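Local coordinates for 450aa long hypothetical fmu protein (Pyrococcus horikoshii, PDB 2YXL), which probably transfers methyl groups from S-adenosyl-L-methionine to cytosines of RNA and is caught here with the cofactor analogue sinefungin bound, at residues I242-A247 / G271-H276; E216-I221 / S248-I253. All blocks are in the same frame, centred on the assembly; numbering follows the deposited sequence.

Contact 1 (I242-A247 / G271-H276). With SFG (sinefungin), chain B.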
ATOM      1  N   ILE A 242      12.646   7.967   3.668  1.00 38.66           N
ATOM      2  CA  ILE A 242      11.579   7.065   4.108  1.00 38.61           C
ATOM      3  C   ILE A 242      10.581   6.848   2.964  1.00 38.70           C
ATOM      4  O   ILE A 242      10.298   7.775   2.201  1.00 38.82           O
ATOM      5  CB  ILE A 242      10.866   7.599   5.394  1.00 38.60           C
ATOM      6  CG1 ILE A 242       9.836   6.588   5.918  1.00 38.61           C
ATOM      7  CG2 ILE A 242      10.240   8.987   5.156  1.00 38.37           C
ATOM      8  CD1 ILE A 242       9.346   6.857   7.344  1.00 38.66           C
ATOM      9  N   VAL A 243      10.066   5.627   2.837  1.00 38.75           N
ATOM     10  CA  VAL A 243       9.081   5.309   1.799  1.00 38.85           C
ATOM     11  C   VAL A 243       7.739   5.958   2.127  1.00 38.82           C
ATOM     12  O   VAL A 243       7.125   5.649   3.145  1.00 39.09           O
ATOM     13  CB  VAL A 243       8.892   3.774   1.611  1.00 38.92           C
ATOM     14  CG1 VAL A 243       7.876   3.479   0.508  1.00 38.76           C
ATOM     15  CG2 VAL A 243      10.219   3.099   1.291  1.00 38.92           C
ATOM     16  N   GLN A 244       7.299   6.868   1.263  1.00 38.73           N
ATOM     17  CA  GLN A 244       6.014   7.542   1.420  1.00 38.58           C
ATOM     18  C   GLN A 244       5.508   8.032   0.069  1.00 38.51           C
ATOM     19  O   GLN A 244       6.276   8.564  -0.732  1.00 38.21           O
ATOM     20  CB  GLN A 244       6.122   8.724   2.398  1.00 38.48           C
ATOM     21  CG  GLN A 244       4.797   9.439   2.647  1.00 38.26           C
ATOM     22  CD  GLN A 244       4.882  10.559   3.672  1.00 38.83           C
ATOM     23  OE1 GLN A 244       5.606  11.542   3.487  1.00 39.26           O
ATOM     24  NE2 GLN A 244       4.113  10.428   4.751  1.00 38.86           N
ATOM     25  N   GLU A 245       4.210   7.856  -0.164  1.00 38.59           N
ATOM     26  CA  GLU A 245       3.553   8.364  -1.362  1.00 38.83           C
ATOM     27  C   GLU A 245       3.425   9.877  -1.306  1.00 38.77           C
ATOM     28  O   GLU A 245       3.355  10.462  -0.223  1.00 38.92           O
ATOM     29  CB  GLU A 245       2.169   7.732  -1.536  1.00 38.98           C
ATOM     30  CG  GLU A 245       2.170   6.213  -1.722  1.00 39.85           C
ATOM     31  CD  GLU A 245       2.851   5.752  -3.010  1.00 41.66           C
ATOM     32  OE1 GLU A 245       3.038   6.563  -3.947  1.00 41.91           O
ATOM     33  OE2 GLU A 245       3.198   4.556  -3.087  1.00 42.68           O
ATOM     34  N   GLU A 246       3.396  10.505  -2.481  1.00 38.61           N
ATOM     35  CA  GLU A 246       3.244  11.955  -2.589  1.00 38.37           C
ATOM     36  C   GLU A 246       1.996  12.450  -1.844  1.00 38.09           C
ATOM     37  O   GLU A 246       2.063  13.424  -1.092  1.00 38.18           O
ATOM     38  CB  GLU A 246       3.211  12.388  -4.059  1.00 38.25           C
ATOM     39  CG  GLU A 246       3.258  13.898  -4.271  1.00 37.92           C
ATOM     40  CD  GLU A 246       2.961  14.295  -5.703  1.00 38.53           C
ATOM     41  OE1 GLU A 246       3.916  14.618  -6.444  1.00 40.29           O
ATOM     42  OE2 GLU A 246       1.779  14.271  -6.102  1.00 38.49           O
ATOM     43  N   ALA A 247       0.873  11.764  -2.055  1.00 37.77           N
ATOM     44  CA  ALA A 247      -0.397  12.107  -1.412  1.00 37.64           C
ATOM     45  C   ALA A 247      -0.307  12.124   0.120  1.00 37.65           C
ATOM     46  O   ALA A 247      -0.878  12.997   0.774  1.00 37.40           O
ATOM     47  CB  ALA A 247      -1.498  11.163  -1.876  1.00 37.36           C
ATOM     48  N   GLY A 271       4.483   5.211  10.716  1.00 40.68           N
ATOM     49  CA  GLY A 271       4.989   6.538  11.053  1.00 40.49           C
ATOM     50  C   GLY A 271       5.448   7.432   9.919  1.00 40.51           C
ATOM     51  O   GLY A 271       6.265   8.328  10.131  1.00 40.43           O
ATOM     52  N   GLY A 272       4.919   7.201   8.719  1.00 40.36           N
ATOM     53  CA  GLY A 272       5.241   8.037   7.565  1.00 40.03           C
ATOM     54  C   GLY A 272       4.859   9.487   7.786  1.00 39.94           C
ATOM     55  O   GLY A 272       5.643  10.397   7.496  1.00 40.18           O
ATOM     56  N   LYS A 273       3.657   9.706   8.316  1.00 39.64           N
ATOM     57  CA  LYS A 273       3.146  11.058   8.515  1.00 39.34           C
ATOM     58  C   LYS A 273       3.602  11.697   9.824  1.00 39.50           C
ATOM     59  O   LYS A 273       3.917  12.888   9.850  1.00 39.53           O
ATOM     60  CB  LYS A 273       1.626  11.095   8.387  1.00 39.07           C
ATOM     61  CG  LYS A 273       1.135  10.811   6.987  1.00 38.42           C
ATOM     62  CD  LYS A 273      -0.362  11.001   6.871  1.00 38.16           C
ATOM     63  CE  LYS A 273      -0.892  10.437   5.558  1.00 38.14           C
ATOM     64  NZ  LYS A 273      -0.699   8.962   5.440  1.00 37.45           N
ATOM     65  N   THR A 274       3.647  10.917  10.902  1.00 39.71           N
ATOM     66  CA  THR A 274       4.094  11.441  12.200  1.00 39.99           C
ATOM     67  C   THR A 274       5.566  11.863  12.179  1.00 40.12           C
ATOM     68  O   THR A 274       5.945  12.827  12.840  1.00 40.23           O
ATOM     69  CB  THR A 274       3.794  10.485  13.397  1.00 39.95           C
ATOM     70  OG1 THR A 274       4.652  10.802  14.499  1.00 40.29           O
ATOM     71  CG2 THR A 274       3.996   9.041  13.021  1.00 39.99           C
ATOM     72  N   THR A 275       6.379  11.154  11.403  1.00 40.28           N
ATOM     73  CA  THR A 275       7.776  11.538  11.216  1.00 40.40           C
ATOM     74  C   THR A 275       7.900  12.800  10.343  1.00 40.27           C
ATOM     75  O   THR A 275       8.847  13.576  10.491  1.00 40.30           O
ATOM     76  CB  THR A 275       8.634  10.357  10.675  1.00 40.49           C
ATOM     77  OG1 THR A 275      10.014  10.579  10.987  1.00 41.33           O
ATOM     78  CG2 THR A 275       8.472  10.173   9.171  1.00 40.25           C
ATOM     79  N   HIS A 276       6.926  13.002   9.455  1.00 40.12           N
ATOM     80  CA  HIS A 276       6.846  14.198   8.613  1.00 39.91           C
ATOM     81  C   HIS A 276       6.377  15.415   9.420  1.00 39.81           C
ATOM     82  O   HIS A 276       6.871  16.526   9.220  1.00 39.69           O
ATOM     83  CB  HIS A 276       5.911  13.934   7.428  1.00 39.94           C
ATOM     84  CG  HIS A 276       6.013  14.940   6.320  1.00 40.16           C
ATOM     85  ND1 HIS A 276       7.082  15.800   6.182  1.00 40.95           N
ATOM     86  CD2 HIS A 276       5.191  15.192   5.274  1.00 40.21           C
ATOM     87  CE1 HIS A 276       6.901  16.556   5.112  1.00 40.97           C
ATOM     88  NE2 HIS A 276       5.762  16.204   4.542  1.00 40.72           N
TER
HETATM   89  N   SFG B5748      -0.649   7.291   9.476  1.00 75.25           N
HETATM   90  CA  SFG B5748       0.186   6.100   9.238  1.00 75.30           C
HETATM   91  C   SFG B5748       1.426   6.481   8.404  1.00 75.22           C
HETATM   92  O   SFG B5748       2.427   5.738   8.493  1.00 75.22           O
HETATM   93  OXT SFG B5748       1.357   7.514   7.704  1.00 75.15           O
HETATM   94  CB  SFG B5748      -0.642   4.998   8.550  1.00 75.33           C
HETATM   95  CG  SFG B5748      -1.770   4.493   9.469  1.00 75.63           C
HETATM   96  CD  SFG B5748      -2.568   3.331   8.857  1.00 76.08           C
HETATM   97  NE  SFG B5748      -3.245   3.809   7.643  1.00 76.02           N
HETATM   98  C5' SFG B5748      -3.659   2.799   9.813  1.00 77.17           C
HETATM   99  C4' SFG B5748      -3.152   2.435  11.231  1.00 77.98           C
HETATM  100  O4' SFG B5748      -4.283   2.614  12.117  1.00 78.53           O
HETATM  101  C3' SFG B5748      -2.733   0.963  11.395  1.00 78.30           C
HETATM  102  O3' SFG B5748      -1.364   0.917  11.819  1.00 77.81           O
HETATM  103  C2' SFG B5748      -3.660   0.420  12.493  1.00 78.74           C
HETATM  104  O2' SFG B5748      -2.951  -0.437  13.397  1.00 78.56           O
HETATM  105  C1' SFG B5748      -4.066   1.702  13.211  1.00 79.37           C
HETATM  106  N9  SFG B5748      -5.331   1.607  13.997  1.00 79.66           N
HETATM  107  C8  SFG B5748      -6.474   1.039  13.605  1.00 79.80           C
HETATM  108  N7  SFG B5748      -7.389   1.160  14.567  1.00 79.87           N
HETATM  109  C5  SFG B5748      -6.826   1.810  15.582  1.00 79.96           C
HETATM  110  C6  SFG B5748      -7.276   2.220  16.835  1.00 79.83           C
HETATM  111  N6  SFG B5748      -8.523   1.966  17.227  1.00 79.71           N
HETATM  112  N1  SFG B5748      -6.430   2.878  17.648  1.00 79.73           N
HETATM  113  C2  SFG B5748      -5.185   3.136  17.269  1.00 79.81           C
HETATM  114  N3  SFG B5748      -4.727   2.758  16.081  1.00 79.86           N
HETATM  115  C4  SFG B5748      -5.520   2.098  15.219  1.00 79.86           C
HETATM  116  O   HOH W   1       2.267   7.963   5.074  1.00 44.08           O
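Q244 comes from its loop onto the backbone of G272 and K273, and its amide reaches sinefungin through one water. With CG anti to the backbone N (chi1 -178°) and an extended chain beyond, NE2 is carried to 3.7 Å from K273 CG. There it donates to a water at 3.1 Å. The same water takes a hydrogen bond from K273 NZ and gives one to sinefungin OXT at 2.8 Å, so Q244 acts as a second-shell residue. OE1, at the other corner of the amide, accepts from R190 and lies 4.1 Å from H276 CD2, the amide and imidazole planes standing 65° apart.

The ligand carboxylate itself is gripped by backbone. G271 N and G272 N both donate to sinefungin O, the latter at 2.9 Å, while K273 N reaches OXT at 3.2 Å. K273 NZ adds a weak bond to OXT and forms a salt bridge with D337.

Apolar packing is slight: I242 and T275 meet tip to tip, CD1 to CG2 at 3.9 Å.

Replacing Q244 with a leucine would probably leave the bridging water without its amide donor and R190 without one acceptor.

Three successive N-H groups at the start of helix 272-280 hold the carboxylate here, consistent with the role of the glycine-rich loop in class I methyltransferases, which holds the methionine end of the cofactor. These N-H groups are likely to favour its negative charge; K273, already paired with D337, probably adds little, and the water ties Q244 to it.

Contact 2 (E216-I221 / S248-I253)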
ATOM      1  N   GLU A 216       6.920  17.630  -8.384  1.00 40.05           N
ATOM      2  CA  GLU A 216       6.635  19.039  -8.622  1.00 40.02           C
ATOM      3  C   GLU A 216       5.680  19.614  -7.585  1.00 40.01           C
ATOM      4  O   GLU A 216       5.599  20.834  -7.424  1.00 40.12           O
ATOM      5  CB  GLU A 216       6.060  19.240 -10.022  1.00 40.06           C
ATOM      6  CG  GLU A 216       7.029  18.889 -11.139  1.00 40.46           C
ATOM      7  CD  GLU A 216       6.527  19.306 -12.509  1.00 41.42           C
ATOM      8  OE1 GLU A 216       7.182  18.943 -13.512  1.00 42.17           O
ATOM      9  OE2 GLU A 216       5.488  19.999 -12.588  1.00 41.62           O
ATOM     10  N   ARG A 217       4.966  18.734  -6.886  1.00 39.91           N
ATOM     11  CA  ARG A 217       3.958  19.149  -5.914  1.00 39.88           C
ATOM     12  C   ARG A 217       4.539  19.264  -4.510  1.00 40.04           C
ATOM     13  O   ARG A 217       4.192  20.178  -3.764  1.00 40.02           O
ATOM     14  CB  ARG A 217       2.765  18.191  -5.929  1.00 39.80           C
ATOM     15  CG  ARG A 217       2.034  18.151  -7.261  1.00 38.97           C
ATOM     16  CD  ARG A 217       0.712  17.412  -7.152  1.00 37.28           C
ATOM     17  NE  ARG A 217       0.125  17.196  -8.470  1.00 35.79           N
ATOM     18  CZ  ARG A 217       0.178  16.049  -9.137  1.00 35.14           C
ATOM     19  NH1 ARG A 217      -0.380  15.961 -10.336  1.00 35.07           N
ATOM     20  NH2 ARG A 217       0.779  14.988  -8.608  1.00 34.30           N
ATOM     21  N   VAL A 218       5.407  18.322  -4.151  1.00 40.16           N
ATOM     22  CA  VAL A 218       6.176  18.410  -2.910  1.00 40.34           C
ATOM     23  C   VAL A 218       7.639  18.010  -3.169  1.00 40.46           C
ATOM     24  O   VAL A 218       7.965  16.827  -3.293  1.00 40.51           O
ATOM     25  CB  VAL A 218       5.472  17.690  -1.694  1.00 40.47           C
ATOM     26  CG1 VAL A 218       4.569  16.565  -2.150  1.00 40.52           C
ATOM     27  CG2 VAL A 218       6.466  17.237  -0.625  1.00 40.20           C
ATOM     28  N   PRO A 219       8.518  19.023  -3.291  1.00 40.50           N
ATOM     29  CA  PRO A 219       9.921  18.881  -3.691  1.00 40.45           C
ATOM     30  C   PRO A 219      10.785  18.019  -2.765  1.00 40.48           C
ATOM     31  O   PRO A 219      11.956  17.775  -3.077  1.00 40.57           O
ATOM     32  CB  PRO A 219      10.426  20.329  -3.709  1.00 40.52           C
ATOM     33  CG  PRO A 219       9.198  21.162  -3.850  1.00 40.55           C
ATOM     34  CD  PRO A 219       8.169  20.435  -3.055  1.00 40.51           C
ATOM     35  N   THR A 220      10.224  17.561  -1.647  1.00 40.32           N
ATOM     36  CA  THR A 220      10.935  16.621  -0.778  1.00 40.26           C
ATOM     37  C   THR A 220      10.606  15.168  -1.130  1.00 40.23           C
ATOM     38  O   THR A 220      11.208  14.238  -0.583  1.00 40.22           O
ATOM     39  CB  THR A 220      10.670  16.882   0.720  1.00 40.23           C
ATOM     40  OG1 THR A 220       9.267  17.052   0.942  1.00 40.56           O
ATOM     41  CG2 THR A 220      11.409  18.120   1.186  1.00 39.88           C
ATOM     42  N   ILE A 221       9.656  14.988  -2.047  1.00 40.17           N
ATOM     43  CA  ILE A 221       9.286  13.666  -2.548  1.00 40.21           C
ATOM     44  C   ILE A 221      10.059  13.334  -3.828  1.00 40.49           C
ATOM     45  O   ILE A 221      10.128  14.145  -4.760  1.00 40.53           O
ATOM     46  CB  ILE A 221       7.748  13.546  -2.778  1.00 40.19           C
ATOM     47  CG1 ILE A 221       6.994  13.509  -1.437  1.00 40.04           C
ATOM     48  CG2 ILE A 221       7.394  12.327  -3.645  1.00 39.63           C
ATOM     49  CD1 ILE A 221       7.140  12.204  -0.643  1.00 39.39           C
ATOM     50  N   SER A 248       0.426  11.163   0.679  1.00 37.72           N
ATOM     51  CA  SER A 248       0.636  11.086   2.120  1.00 37.99           C
ATOM     52  C   SER A 248       1.490  12.232   2.662  1.00 38.15           C
ATOM     53  O   SER A 248       1.261  12.706   3.776  1.00 38.37           O
ATOM     54  CB  SER A 248       1.260   9.745   2.493  1.00 37.99           C
ATOM     55  OG  SER A 248       0.365   8.679   2.227  1.00 38.28           O
ATOM     56  N   ALA A 249       2.466  12.673   1.871  1.00 38.29           N
ATOM     57  CA  ALA A 249       3.326  13.798   2.247  1.00 38.34           C
ATOM     58  C   ALA A 249       2.565  15.124   2.284  1.00 38.42           C
ATOM     59  O   ALA A 249       2.839  15.975   3.131  1.00 38.46           O
ATOM     60  CB  ALA A 249       4.503  13.901   1.306  1.00 38.35           C
ATOM     61  N   VAL A 250       1.623  15.289   1.355  1.00 38.44           N
ATOM     62  CA  VAL A 250       0.775  16.481   1.276  1.00 38.38           C
ATOM     63  C   VAL A 250      -0.080  16.642   2.541  1.00 38.41           C
ATOM     64  O   VAL A 250      -0.253  17.758   3.042  1.00 38.47           O
ATOM     65  CB  VAL A 250      -0.125  16.444   0.005  1.00 38.44           C
ATOM     66  CG1 VAL A 250      -1.206  17.527   0.049  1.00 38.25           C
ATOM     67  CG2 VAL A 250       0.720  16.583  -1.256  1.00 38.24           C
ATOM     68  N   ALA A 251      -0.591  15.523   3.053  1.00 38.40           N
ATOM     69  CA  ALA A 251      -1.414  15.505   4.265  1.00 38.49           C
ATOM     70  C   ALA A 251      -0.808  16.326   5.403  1.00 38.59           C
ATOM     71  O   ALA A 251      -1.437  17.270   5.885  1.00 38.75           O
ATOM     72  CB  ALA A 251      -1.679  14.069   4.716  1.00 38.35           C
ATOM     73  N   SER A 252       0.416  15.987   5.809  1.00 38.66           N
ATOM     74  CA  SER A 252       1.099  16.698   6.894  1.00 38.75           C
ATOM     75  C   SER A 252       1.311  18.180   6.597  1.00 38.87           C
ATOM     76  O   SER A 252       1.195  19.014   7.493  1.00 38.89           O
ATOM     77  CB  SER A 252       2.436  16.039   7.233  1.00 38.67           C
ATOM     78  OG  SER A 252       2.242  14.766   7.824  1.00 39.01           O
ATOM     79  N   ILE A 253       1.620  18.503   5.341  1.00 39.00           N
ATOM     80  CA  ILE A 253       1.841  19.893   4.932  1.00 39.15           C
ATOM     81  C   ILE A 253       0.545  20.704   5.032  1.00 39.07           C
ATOM     82  O   ILE A 253       0.563  21.860   5.451  1.00 38.87           O
ATOM     83  CB  ILE A 253       2.475  19.987   3.509  1.00 39.18           C
ATOM     84  CG1 ILE A 253       3.900  19.429   3.527  1.00 39.45           C
ATOM     85  CG2 ILE A 253       2.493  21.436   2.994  1.00 39.11           C
ATOM     86  CD1 ILE A 253       4.395  18.912   2.182  1.00 39.67           C
TER
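I221 N donates to V218 O over 2.8 Å, closing a type I turn from V218 to I221, and the two residues that bracket this turn are the ones that press on helix 246-255. The S215 hydroxyl secures the approach to the turn, accepting from the backbone N-H groups of both R217 and V218, while I221 pairs through its backbone with S215.

Across the contact everything is apolar. V218 straddles the helix surface with its two methyls: CG1 runs obliquely against V250 CG2 at 4.0 Å, and CG2 meets I253 CD1 at 3.9 Å. CG2 also lies 4.3 Å from A249 CB. I221 comes at that same alanine methyl with its ethyl arm, CD1 lying 3.7 Å from A249 CB and CG1 about as near. The arm gets there because CG1 sits anti to the carbonyl carbon (chi1 -71°), which sends it forward to the helix. A249 is thus the small residue on which V218 and I221 converge, while V250 and I253 rise on the helix beside it.

Neighbours close in around this patch. I221 also packs on S188 and R190 of strand 186-191, and V250 on P419 and Y443, whereas I253 lies at the solvent-facing margin.

This is the loop of a beta hairpin, joining strands 212-214 and 221-225 of the antiparallel sheet in the ferredoxin-like domain, docked by aliphatic side chains on the helix that precedes strand 262-265 of the methyltransferase sheet.

In the fold
Helix 246-255 is common to both contacts, whose centres lie about 9 Å apart. Its first residues, E246 and A247, end the 242-247 segment of contact 1, and its next turns receive the 216-221 hairpin loop of contact 2. They touch directly: E246 OE2 and R217 NH2 form a salt bridge at 2.8 Å, and S252 OG probably hydrogen-bonds to K273 O at 3.2 Å. In addition, A249 CB packs 3.4 Å from Q244 OE1. Contact 1 touches sinefungin, and the K273 side chain is about 7 Å from that of C390, the predicted nucleophile. Contact 2 stands farther back, with the A249 side chain about 10 Å from the ligand.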